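Aminopeptidase N (Francisella tularensis subsp. tularensis, PDB 5DLL) is a zinc-dependent M1-family aminopeptidase that releases N-terminal amino acids from peptides and probably takes part in the breakdown of intracellular peptides. Local coordinates at residues Lys646-Trp651 against Met685-Gln690; Val692-Ala697 against Thr715-Ser720. One frame throughout, in Å; residues are numbered along the deposited sequence.

Contact 1: Lys646-Trp651 against Met685-Gln690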
ATOM      1  N   LYS A 646      18.931 -28.977  16.322  1.00 50.78           N
ATOM      2  CA  LYS A 646      18.522 -29.250  17.700  1.00 53.26           C
ATOM      3  C   LYS A 646      17.028 -29.559  17.786  1.00 49.72           C
ATOM      4  O   LYS A 646      16.635 -30.538  18.416  1.00 65.98           O
ATOM      5  CB  LYS A 646      18.873 -28.083  18.627  1.00 56.51           C
ATOM      6  CG  LYS A 646      20.358 -27.762  18.676  1.00 67.23           C
ATOM      7  CD  LYS A 646      20.755 -27.124  19.998  1.00 81.02           C
ATOM      8  CE  LYS A 646      22.041 -26.321  19.875  1.00 82.44           C
ATOM      9  NZ  LYS A 646      23.128 -27.071  19.186  1.00 84.71           N
ATOM     10  N   LEU A 647      16.203 -28.738  17.138  1.00 41.53           N
ATOM     11  CA  LEU A 647      14.754 -28.948  17.133  1.00 43.73           C
ATOM     12  C   LEU A 647      14.281 -29.709  15.889  1.00 44.55           C
ATOM     13  O   LEU A 647      13.148 -29.521  15.442  1.00 39.82           O
ATOM     14  CB  LEU A 647      14.016 -27.605  17.225  1.00 44.36           C
ATOM     15  CG  LEU A 647      14.515 -26.603  18.271  1.00 49.34           C
ATOM     16  CD1 LEU A 647      13.695 -25.325  18.209  1.00 52.23           C
ATOM     17  CD2 LEU A 647      14.466 -27.198  19.666  1.00 57.11           C
ATOM     18  N   LYS A 648      15.132 -30.584  15.348  1.00 49.04           N
ATOM     19  CA  LYS A 648      14.826 -31.294  14.102  1.00 53.98           C
ATOM     20  C   LYS A 648      13.562 -32.149  14.196  1.00 55.48           C
ATOM     21  O   LYS A 648      12.748 -32.156  13.273  1.00 61.41           O
ATOM     22  CB  LYS A 648      16.007 -32.167  13.668  1.00 59.53           C
ATOM     23  CG  LYS A 648      15.895 -32.638  12.229  1.00 68.70           C
ATOM     24  CD  LYS A 648      17.152 -33.351  11.754  1.00 81.51           C
ATOM     25  CE  LYS A 648      17.199 -33.407  10.234  1.00 78.70           C
ATOM     26  NZ  LYS A 648      17.940 -34.596   9.729  1.00 79.70           N
ATOM     27  N   ASP A 649      13.412 -32.873  15.304  1.00 58.31           N
ATOM     28  CA  ASP A 649      12.236 -33.718  15.532  1.00 57.08           C
ATOM     29  C   ASP A 649      10.964 -32.884  15.638  1.00 56.83           C
ATOM     30  O   ASP A 649       9.896 -33.312  15.188  1.00 50.53           O
ATOM     31  CB  ASP A 649      12.399 -34.558  16.808  1.00 57.86           C
ATOM     32  CG  ASP A 649      13.501 -35.606  16.695  1.00 62.21           C
ATOM     33  OD1 ASP A 649      13.858 -36.008  15.566  1.00 65.12           O
ATOM     34  OD2 ASP A 649      14.011 -36.034  17.750  1.00 63.52           O
ATOM     35  N   ASP A 650      11.087 -31.698  16.233  1.00 56.60           N
ATOM     36  CA  ASP A 650       9.951 -30.791  16.419  1.00 59.20           C
ATOM     37  C   ASP A 650       9.459 -30.230  15.085  1.00 56.69           C
ATOM     38  O   ASP A 650       8.252 -30.180  14.840  1.00 57.18           O
ATOM     39  CB  ASP A 650      10.317 -29.624  17.346  1.00 67.78           C
ATOM     40  CG  ASP A 650      10.857 -30.080  18.694  1.00 72.61           C
ATOM     41  OD1 ASP A 650      11.826 -30.872  18.711  1.00 75.96           O
ATOM     42  OD2 ASP A 650      10.320 -29.628  19.731  1.00 67.79           O
ATOM     43  N   TRP A 651      10.396 -29.802  14.236  1.00 46.52           N
ATOM     44  CA  TRP A 651      10.062 -29.283  12.904  1.00 43.07           C
ATOM     45  C   TRP A 651       9.305 -30.338  12.100  1.00 41.81           C
ATOM     46  O   TRP A 651       8.316 -30.032  11.440  1.00 39.59           O
ATOM     47  CB  TRP A 651      11.323 -28.851  12.128  1.00 41.80           C
ATOM     48  CG  TRP A 651      12.137 -27.776  12.797  1.00 37.23           C
ATOM     49  CD1 TRP A 651      13.449 -27.854  13.175  1.00 39.12           C
ATOM     50  CD2 TRP A 651      11.691 -26.473  13.173  1.00 35.04           C
ATOM     51  NE1 TRP A 651      13.847 -26.678  13.764  1.00 36.21           N
ATOM     52  CE2 TRP A 651      12.786 -25.813  13.778  1.00 36.25           C
ATOM     53  CE3 TRP A 651      10.474 -25.795  13.055  1.00 34.71           C
ATOM     54  CZ2 TRP A 651      12.698 -24.508  14.261  1.00 35.53           C
ATOM     55  CZ3 TRP A 651      10.385 -24.499  13.536  1.00 34.67           C
ATOM     56  CH2 TRP A 651      11.488 -23.871  14.133  1.00 36.20           C
ATOM     57  N   MET A 685      15.388 -28.077   5.669  1.00 50.57           N
ATOM     58  CA  MET A 685      16.385 -27.918   4.599  1.00 54.14           C
ATOM     59  C   MET A 685      17.658 -27.225   5.077  1.00 49.80           C
ATOM     60  O   MET A 685      18.748 -27.523   4.591  1.00 54.47           O
ATOM     61  CB  MET A 685      15.792 -27.138   3.431  1.00 51.61           C
ATOM     62  CG  MET A 685      14.699 -27.888   2.694  1.00 55.37           C
ATOM     63  SD  MET A 685      15.322 -29.328   1.805  1.00 62.70           S
ATOM     64  CE  MET A 685      13.960 -29.580   0.674  1.00 67.14           C
ATOM     65  N   ASN A 686      17.521 -26.310   6.030  1.00 45.60           N
ATOM     66  CA  ASN A 686      18.683 -25.696   6.668  1.00 47.64           C
ATOM     67  C   ASN A 686      19.370 -26.604   7.703  1.00 48.71           C
ATOM     68  O   ASN A 686      20.300 -26.175   8.386  1.00 50.82           O
ATOM     69  CB  ASN A 686      18.290 -24.363   7.306  1.00 46.85           C
ATOM     70  CG  ASN A 686      17.871 -23.335   6.282  1.00 50.04           C
ATOM     71  OD1 ASN A 686      16.711 -22.925   6.232  1.00 57.37           O
ATOM     72  ND2 ASN A 686      18.812 -22.921   5.444  1.00 66.98           N
ATOM     73  N   ALA A 687      18.912 -27.849   7.823  1.00 51.40           N
ATOM     74  CA  ALA A 687      19.581 -28.843   8.653  1.00 54.61           C
ATOM     75  C   ALA A 687      20.864 -29.340   7.986  1.00 53.60           C
ATOM     76  O   ALA A 687      21.039 -29.190   6.775  1.00 58.88           O
ATOM     77  CB  ALA A 687      18.647 -30.011   8.919  1.00 55.49           C
ATOM     78  N   SER A 688      21.749 -29.933   8.787  1.00 51.80           N
ATOM     79  CA  SER A 688      22.996 -30.519   8.284  1.00 53.22           C
ATOM     80  C   SER A 688      22.757 -31.735   7.384  1.00 52.50           C
ATOM     81  O   SER A 688      23.556 -32.002   6.492  1.00 53.26           O
ATOM     82  CB  SER A 688      23.917 -30.909   9.442  1.00 54.74           C
ATOM     83  OG  SER A 688      24.357 -29.765  10.149  1.00 49.67           O
ATOM     84  N   ASP A 689      21.674 -32.471   7.630  1.00 53.17           N
ATOM     85  CA  ASP A 689      21.219 -33.513   6.706  1.00 55.94           C
ATOM     86  C   ASP A 689      19.876 -33.119   6.076  1.00 53.68           C
ATOM     87  O   ASP A 689      18.865 -32.977   6.766  1.00 55.19           O
ATOM     88  CB  ASP A 689      21.097 -34.862   7.421  1.00 58.61           C
ATOM     89  CG  ASP A 689      21.046 -36.044   6.453  1.00 63.10           C
ATOM     90  OD1 ASP A 689      20.959 -35.830   5.224  1.00 62.23           O
ATOM     91  OD2 ASP A 689      21.098 -37.199   6.926  1.00 65.00           O
ATOM     92  N   GLN A 690      19.877 -32.946   4.759  1.00 57.03           N
ATOM     93  CA  GLN A 690      18.671 -32.566   4.022  1.00 60.27           C
ATOM     94  C   GLN A 690      17.843 -33.773   3.580  1.00 60.99           C
ATOM     95  O   GLN A 690      16.766 -33.607   3.005  1.00 66.51           O
ATOM     96  CB  GLN A 690      19.045 -31.726   2.801  1.00 58.23           C
ATOM     97  CG  GLN A 690      19.731 -30.418   3.149  1.00 57.99           C
ATOM     98  CD  GLN A 690      20.022 -29.574   1.926  1.00 62.46           C
ATOM     99  OE1 GLN A 690      20.389 -30.093   0.871  1.00 78.72           O
ATOM    100  NE2 GLN A 690      19.860 -28.264   2.061  1.00 61.92           N
TER
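A chi1 of -165° swings CG of K648 to the side opposite the backbone N, and an extended chain carries its last two atoms from the first turn of the helix to the 685-690 loop. CE sits on the methyl of A687, at 3.9 Å from CB. NZ goes further along the loop and stops 3.5 Å from the backbone O of D689, an approach too long to count as a hydrogen bond. The D689 CB is also close, 3.9 Å from NZ. The carboxylate itself stays apart: OD2 lies 5.0 Å from NZ, so the opposite charges may attract at a distance but form no salt bridge. OD1 has another job, accepting from the backbone N of K691 as a cap where the next helix starts. The loop carries its own brace, because Q690 NE2 donates to M685 O at 2.9 Å. That bond is nearly straight (167° at the hydrogen), with the oxygen close to the plane of the amide, and it ties the two ends of the turn together. This is loop-to-helix packing in the helical C-terminal domain of the ARM-repeat family, away from the zinc site. It joins the start of helix 648-658 to the connection between helices 668-685 and 691-703; A687 also rests on A644 and D645 of helix 629-646, and K648 brushes V692 of helix 691-703.

Contact 2: Val692-Ala697 against Thr715-Ser720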
ATOM      1  N   VAL A 692      15.819 -35.822   5.131  1.00 67.46           N
ATOM      2  CA  VAL A 692      14.419 -35.812   5.581  1.00 74.23           C
ATOM      3  C   VAL A 692      13.576 -34.685   4.963  1.00 69.58           C
ATOM      4  O   VAL A 692      12.456 -34.927   4.512  1.00 66.22           O
ATOM      5  CB  VAL A 692      14.305 -35.795   7.129  1.00 79.16           C
ATOM      6  CG1 VAL A 692      14.766 -34.470   7.722  1.00 91.77           C
ATOM      7  CG2 VAL A 692      12.879 -36.104   7.565  1.00 85.66           C
ATOM      8  N   GLY A 693      14.118 -33.468   4.930  1.00 66.45           N
ATOM      9  CA  GLY A 693      13.405 -32.318   4.384  1.00 54.82           C
ATOM     10  C   GLY A 693      13.162 -32.438   2.890  1.00 58.23           C
ATOM     11  O   GLY A 693      12.064 -32.145   2.409  1.00 60.50           O
ATOM     12  N   THR A 694      14.187 -32.875   2.159  1.00 55.88           N
ATOM     13  CA  THR A 694      14.106 -33.040   0.704  1.00 52.50           C
ATOM     14  C   THR A 694      13.002 -34.002   0.285  1.00 52.17           C
ATOM     15  O   THR A 694      12.308 -33.760  -0.702  1.00 52.97           O
ATOM     16  CB  THR A 694      15.445 -33.535   0.119  1.00 48.74           C
ATOM     17  OG1 THR A 694      16.497 -32.671   0.554  1.00 50.63           O
ATOM     18  CG2 THR A 694      15.408 -33.545  -1.403  1.00 46.88           C
ATOM     19  N   ASP A 695      12.845 -35.087   1.034  1.00 55.43           N
ATOM     20  CA  ASP A 695      11.835 -36.089   0.710  1.00 63.62           C
ATOM     21  C   ASP A 695      10.437 -35.515   0.897  1.00 56.65           C
ATOM     22  O   ASP A 695       9.551 -35.756   0.078  1.00 51.04           O
ATOM     23  CB  ASP A 695      12.024 -37.346   1.564  1.00 68.76           C
ATOM     24  CG  ASP A 695      13.372 -38.013   1.329  1.00 76.41           C
ATOM     25  OD1 ASP A 695      14.038 -37.685   0.321  1.00 69.75           O
ATOM     26  OD2 ASP A 695      13.770 -38.858   2.161  1.00 80.82           O
ATOM     27  N   LEU A 696      10.258 -34.742   1.968  1.00 55.20           N
ATOM     28  CA  LEU A 696       8.976 -34.092   2.261  1.00 57.68           C
ATOM     29  C   LEU A 696       8.652 -32.982   1.262  1.00 54.32           C
ATOM     30  O   LEU A 696       7.494 -32.812   0.873  1.00 52.15           O
ATOM     31  CB  LEU A 696       8.963 -33.518   3.687  1.00 58.52           C
ATOM     32  CG  LEU A 696       8.918 -34.522   4.846  1.00 57.87           C
ATOM     33  CD1 LEU A 696       9.054 -33.802   6.181  1.00 58.80           C
ATOM     34  CD2 LEU A 696       7.643 -35.351   4.809  1.00 53.76           C
ATOM     35  N   ALA A 697       9.676 -32.227   0.863  1.00 55.98           N
ATOM     36  CA  ALA A 697       9.515 -31.159  -0.127  1.00 50.33           C
ATOM     37  C   ALA A 697       9.187 -31.727  -1.504  1.00 49.38           C
ATOM     38  O   ALA A 697       8.344 -31.189  -2.223  1.00 42.51           O
ATOM     39  CB  ALA A 697      10.773 -30.315  -0.195  1.00 49.28           C
ATOM     40  N   THR A 715      10.338 -23.628  -3.717  1.00 42.10           N
ATOM     41  CA  THR A 715      11.294 -22.782  -2.995  1.00 43.42           C
ATOM     42  C   THR A 715      12.268 -23.598  -2.138  1.00 46.28           C
ATOM     43  O   THR A 715      13.467 -23.322  -2.123  1.00 46.87           O
ATOM     44  CB  THR A 715      10.572 -21.768  -2.077  1.00 43.90           C
ATOM     45  OG1 THR A 715       9.604 -21.026  -2.831  1.00 48.11           O
ATOM     46  CG2 THR A 715      11.568 -20.799  -1.424  1.00 39.43           C
ATOM     47  N   GLU A 716      11.751 -24.600  -1.432  1.00 50.25           N
ATOM     48  CA  GLU A 716      12.564 -25.402  -0.515  1.00 47.30           C
ATOM     49  C   GLU A 716      13.385 -26.446  -1.269  1.00 50.65           C
ATOM     50  O   GLU A 716      14.488 -26.800  -0.846  1.00 59.35           O
ATOM     51  CB  GLU A 716      11.687 -26.076   0.539  1.00 46.83           C
ATOM     52  CG  GLU A 716      10.776 -25.132   1.317  1.00 50.41           C
ATOM     53  CD  GLU A 716      11.515 -24.100   2.155  1.00 54.25           C
ATOM     54  OE1 GLU A 716      12.750 -24.213   2.315  1.00 60.88           O
ATOM     55  OE2 GLU A 716      10.844 -23.170   2.662  1.00 53.36           O
ATOM     56  N   LEU A 717      12.854 -26.924  -2.391  1.00 48.55           N
ATOM     57  CA  LEU A 717      13.590 -27.830  -3.274  1.00 49.65           C
ATOM     58  C   LEU A 717      14.818 -27.133  -3.886  1.00 48.57           C
ATOM     59  O   LEU A 717      15.784 -27.797  -4.254  1.00 46.62           O
ATOM     60  CB  LEU A 717      12.662 -28.361  -4.383  1.00 56.00           C
ATOM     61  CG  LEU A 717      12.576 -29.869  -4.663  1.00 57.83           C
ATOM     62  CD1 LEU A 717      12.630 -30.710  -3.395  1.00 57.43           C
ATOM     63  CD2 LEU A 717      11.298 -30.172  -5.438  1.00 54.36           C
ATOM     64  N   LEU A 718      14.771 -25.803  -3.991  1.00 48.23           N
ATOM     65  CA  LEU A 718      15.909 -25.005  -4.479  1.00 52.57           C
ATOM     66  C   LEU A 718      17.014 -24.788  -3.434  1.00 53.03           C
ATOM     67  O   LEU A 718      18.123 -24.371  -3.789  1.00 52.66           O
ATOM     68  CB  LEU A 718      15.443 -23.634  -4.987  1.00 53.09           C
ATOM     69  CG  LEU A 718      14.525 -23.586  -6.210  1.00 54.42           C
ATOM     70  CD1 LEU A 718      14.065 -22.152  -6.442  1.00 55.20           C
ATOM     71  CD2 LEU A 718      15.219 -24.143  -7.444  1.00 58.75           C
ATOM     72  N   LYS A 719      16.711 -25.044  -2.161  1.00 48.00           N
ATOM     73  CA  LYS A 719      17.722 -25.006  -1.093  1.00 50.49           C
ATOM     74  C   LYS A 719      18.551 -26.293  -1.040  1.00 50.49           C
ATOM     75  O   LYS A 719      19.542 -26.363  -0.308  1.00 51.39           O
ATOM     76  CB  LYS A 719      17.074 -24.756   0.274  1.00 52.84           C
ATOM     77  CG  LYS A 719      16.432 -23.383   0.423  1.00 57.09           C
ATOM     78  CD  LYS A 719      16.084 -23.089   1.874  1.00 69.73           C
ATOM     79  CE  LYS A 719      15.583 -21.666   2.053  1.00 83.32           C
ATOM     80  NZ  LYS A 719      15.525 -21.277   3.488  1.00 90.59           N
ATOM     81  N   SER A 720      18.136 -27.303  -1.807  1.00 50.43           N
ATOM     82  CA  SER A 720      18.860 -28.567  -1.916  1.00 50.85           C
ATOM     83  C   SER A 720      20.284 -28.331  -2.382  1.00 52.82           C
ATOM     84  O   SER A 720      20.514 -27.522  -3.281  1.00 53.28           O
ATOM     85  CB  SER A 720      18.149 -29.493  -2.910  1.00 52.77           C
ATOM     86  OG  SER A 720      18.841 -30.720  -3.070  1.00 56.30           O
TER
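L717 meets A697 and T694 through one branch of its side chain. From CB outward, neither CB nor CG makes a close contact with 692-697; CG serves to carry the branches across. CD1 is the atom that arrives. It lies 3.7 Å from CB of A697, methyl against methyl, and 4.1 Å from the carbonyl C of the same residue, so it rests against the backbone as well as the side chain. On its other contacts, CD1 is 4.1 Å from T694 O, one helical turn earlier, with T694 CG2 at the fringe of the same patch. CD2 takes the other direction from CG and adds little here. A697, small and buried, lets the two backbones come near, its CA 6.1 Å from that of L717. E716 adds its CB at 4.4 Å from A697 CB, and its side chain also touches L681 and S682 of helix 668-685. No hydrogen bond crosses; the contact is apolar, and the hydroxyl of T694 is bonded to Q690 O, in the loop just before its helix. This is helix-helix packing within the ARM-repeat domain, setting helix 691-703 against E716 and L717 of helix 707-717; L717 also touches Q698 and F701 of the first helix and A729 of helix 723-736.

In the fold
Contact 1 closes before contact 2 opens, and just one residue, K691, separates 690 from 692. Their centres are 12 Å apart, both in the helical C-terminal domain classed with ARM repeats and away from the zinc site. Contact 1 joins helix 648-658 to the loop between 668-685 and 691-703; contact 2 joins 691-703 to 707-717. They also touch: Q690 NE2 of contact 1 probably hydrogen-bonds to K719 O of contact 2 at 3.1 Å, and M685 packs on A697. The 685-690 loop thus packs on K648 of helix 648-658 and bonds to the chain leaving helix 707-717, so the two contacts form one continuous region of the domain.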